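PDB 3T90: glucose-6-phosphate acetyltransferase 1 from Arabidopsis thaliana, which catalyses transfer of an acetyl group from acetyl-CoA to D-glucosamine 6-phosphate, a step toward the UDP-N-acetylglucosamine used in protein and lipid glycosylation. Local coordinates for residues F37-R40 and F41-R45. Numbering follows the deposited sequence. Where two conformers were deposited one is given.
Sequences FDRR and FEEIR
Phe37 to Arg45 form one unbroken run of alpha helix, in which each amide from residue 41 to 44 bonds the carbonyl four residues back, Phe41 N lying 2.8 Å from Phe37 O. On this scaffold a single carboxylate serves two arginines. Glu43 reaches back toward the start of the helix, its chain straight at chi2 (-178°), and its OE1 takes two bonds from the side of the Arg40 guanidinium: NE at 2.8 Å and NH2 at 3.1 Å. The oxygen lies almost in the guanidinium plane, yet both nitrogens approach from one face of the carboxylate, the two planes being turned 36° apart. Bends at chi2 and chi3 (both 46°) fold the Arg40 chain round to present this edge. Arg39 meets the same oxygen differently: Glu43 OE1 sits over a face of its guanidinium, 3.3 Å from NH1, so the attraction is purely electrostatic, and Arg39 NE pairs with Glu36. A water closes the network, donating to Glu43 OE2 at 2.6 Å and accepting from Arg39 NH1, with a weak third bond from Arg40 NH2. Nearer the backbone than its guanidinium, Arg40 CD lies 3.7 Å from Ile44 CD1. The rings of Phe37 and Phe41 project alongside one another from the same flank of the helix, with CE2 of Phe37 4.1 Å from CB of Phe41. In the second subunit, Phe76 stacks on Phe37 and packs against Phe41 and Ile44, while the Lys75 carbonyl accepts from Arg40 NH1. Acid-base pairs spaced i to i+3 and i to i+4 are a familiar feature of alpha helices; here they edge the apolar face by which helix 34-45 of this GNAT fold joins the homodimer interface, against Lys75 and Phe76, which probably bind substrate, as in related enzymes.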
loop_
_atom_site.group_PDB
_atom_site.type_symbol
_atom_site.label_atom_id
_atom_site.label_comp_id
_atom_site.label_asym_id
_atom_site.label_seq_id
_atom_site.Cartn_x
_atom_site.Cartn_y
_atom_site.Cartn_z
ATOM N N PHE A 37 4.447 20.108 -7.615
ATOM C CA PHE A 37 4.412 18.996 -8.562
ATOM C C PHE A 37 5.851 18.484 -8.726
ATOM O O PHE A 37 6.103 17.264 -8.603
ATOM C CB PHE A 37 3.854 19.394 -9.934
ATOM C CG PHE A 37 3.876 18.258 -10.934
ATOM C CD1 PHE A 37 2.830 17.368 -11.038
ATOM C CD2 PHE A 37 5.020 18.028 -11.644
ATOM C CE1 PHE A 37 2.945 16.285 -12.008
ATOM C CE2 PHE A 37 5.142 16.980 -12.566
ATOM C CZ PHE A 37 4.110 16.132 -12.753
ATOM N N ASP A 38 6.793 19.388 -8.969
ATOM C CA ASP A 38 8.160 18.915 -9.230
ATOM C C ASP A 38 8.768 18.312 -8.007
ATOM O O ASP A 38 9.536 17.317 -8.142
ATOM C CB ASP A 38 9.044 20.093 -9.689
ATOM C CG ASP A 38 8.716 20.538 -11.052
ATOM O OD1 ASP A 38 8.001 19.902 -11.849
ATOM O OD2 ASP A 38 9.247 21.587 -11.424
ATOM N N ARG A 39 8.444 18.862 -6.815
ATOM C CA ARG A 39 9.016 18.347 -5.575
ATOM C C ARG A 39 8.557 16.906 -5.447
ATOM O O ARG A 39 9.393 16.025 -5.140
ATOM C CB ARG A 39 8.493 19.166 -4.395
ATOM C CG ARG A 39 9.178 18.818 -3.101
ATOM C CD ARG A 39 8.683 19.596 -1.893
ATOM N NE ARG A 39 7.280 19.259 -1.631
ATOM C CZ ARG A 39 6.900 18.260 -0.848
ATOM N NH1 ARG A 39 7.821 17.578 -0.182
ATOM N NH2 ARG A 39 5.606 17.961 -0.715
ATOM N N ARG A 40 7.250 16.661 -5.599
ATOM C CA ARG A 40 6.708 15.334 -5.321
ATOM C C ARG A 40 7.080 14.383 -6.450
ATOM O O ARG A 40 7.367 13.206 -6.199
ATOM C CB ARG A 40 5.173 15.508 -5.164
ATOM C CG ARG A 40 4.349 14.121 -4.949
ATOM C CD ARG A 40 4.962 13.166 -3.920
ATOM N NE ARG A 40 5.350 13.841 -2.685
ATOM C CZ ARG A 40 4.551 13.919 -1.642
ATOM N NH1 ARG A 40 3.261 13.479 -1.675
ATOM N NH2 ARG A 40 5.058 14.380 -0.519
ATOM N N PHE A 41 7.179 14.867 -7.705
ATOM C CA PHE A 41 7.688 14.017 -8.806
ATOM C C PHE A 41 9.079 13.521 -8.484
ATOM O O PHE A 41 9.359 12.319 -8.625
ATOM C CB PHE A 41 7.702 14.862 -10.117
ATOM C CG PHE A 41 8.192 14.062 -11.322
ATOM C CD1 PHE A 41 7.264 13.373 -12.123
ATOM C CD2 PHE A 41 9.532 13.913 -11.633
ATOM C CE1 PHE A 41 7.655 12.571 -13.132
ATOM C CE2 PHE A 41 9.947 13.105 -12.730
ATOM C CZ PHE A 41 8.985 12.436 -13.461
ATOM N N GLU A 42 9.966 14.389 -7.976
ATOM C CA GLU A 42 11.309 13.877 -7.733
ATOM C C GLU A 42 11.353 12.956 -6.518
ATOM O O GLU A 42 12.196 11.962 -6.549
ATOM C CB GLU A 42 12.323 15.031 -7.673
ATOM C CG GLU A 42 12.493 15.740 -9.007
ATOM C CD GLU A 42 13.166 14.906 -10.104
ATOM O OE1 GLU A 42 13.902 13.944 -9.803
ATOM O OE2 GLU A 42 12.989 15.238 -11.263
ATOM N N GLU A 43 10.511 13.178 -5.508
ATOM C CA GLU A 43 10.471 12.282 -4.330
ATOM C C GLU A 43 9.990 10.927 -4.744
ATOM O O GLU A 43 10.535 9.957 -4.223
ATOM C CB GLU A 43 9.491 12.699 -3.283
ATOM C CG GLU A 43 9.937 13.947 -2.535
ATOM C CD GLU A 43 8.956 14.323 -1.462
ATOM O OE1 GLU A 43 7.831 14.669 -1.775
ATOM O OE2 GLU A 43 9.312 14.303 -0.269
ATOM N N ILE A 44 9.039 10.815 -5.685
ATOM C CA ILE A 44 8.580 9.503 -6.162
ATOM C C ILE A 44 9.598 8.894 -7.086
ATOM O O ILE A 44 9.879 7.675 -6.986
ATOM C CB ILE A 44 7.178 9.645 -6.806
ATOM C CG1 ILE A 44 6.133 9.890 -5.700
ATOM C CG2 ILE A 44 6.809 8.301 -7.616
ATOM C CD1 ILE A 44 4.750 10.316 -6.273
ATOM N N ARG A 45 10.245 9.699 -7.949
ATOM C CA ARG A 45 11.258 9.185 -8.894
ATOM C C ARG A 45 12.409 8.531 -8.088
ATOM O O ARG A 45 13.066 7.570 -8.596
ATOM C CB ARG A 45 11.887 10.353 -9.711
ATOM C CG ARG A 45 13.134 9.895 -10.549
ATOM C CD ARG A 45 13.889 11.091 -11.254
ATOM N NE ARG A 45 13.552 11.160 -12.685
ATOM C CZ ARG A 45 13.423 12.289 -13.399
ATOM N NH1 ARG A 45 13.619 13.498 -12.840
ATOM N NH2 ARG A 45 13.067 12.214 -14.691
HETATM O O HOH W 1 7.470 15.064 1.467
#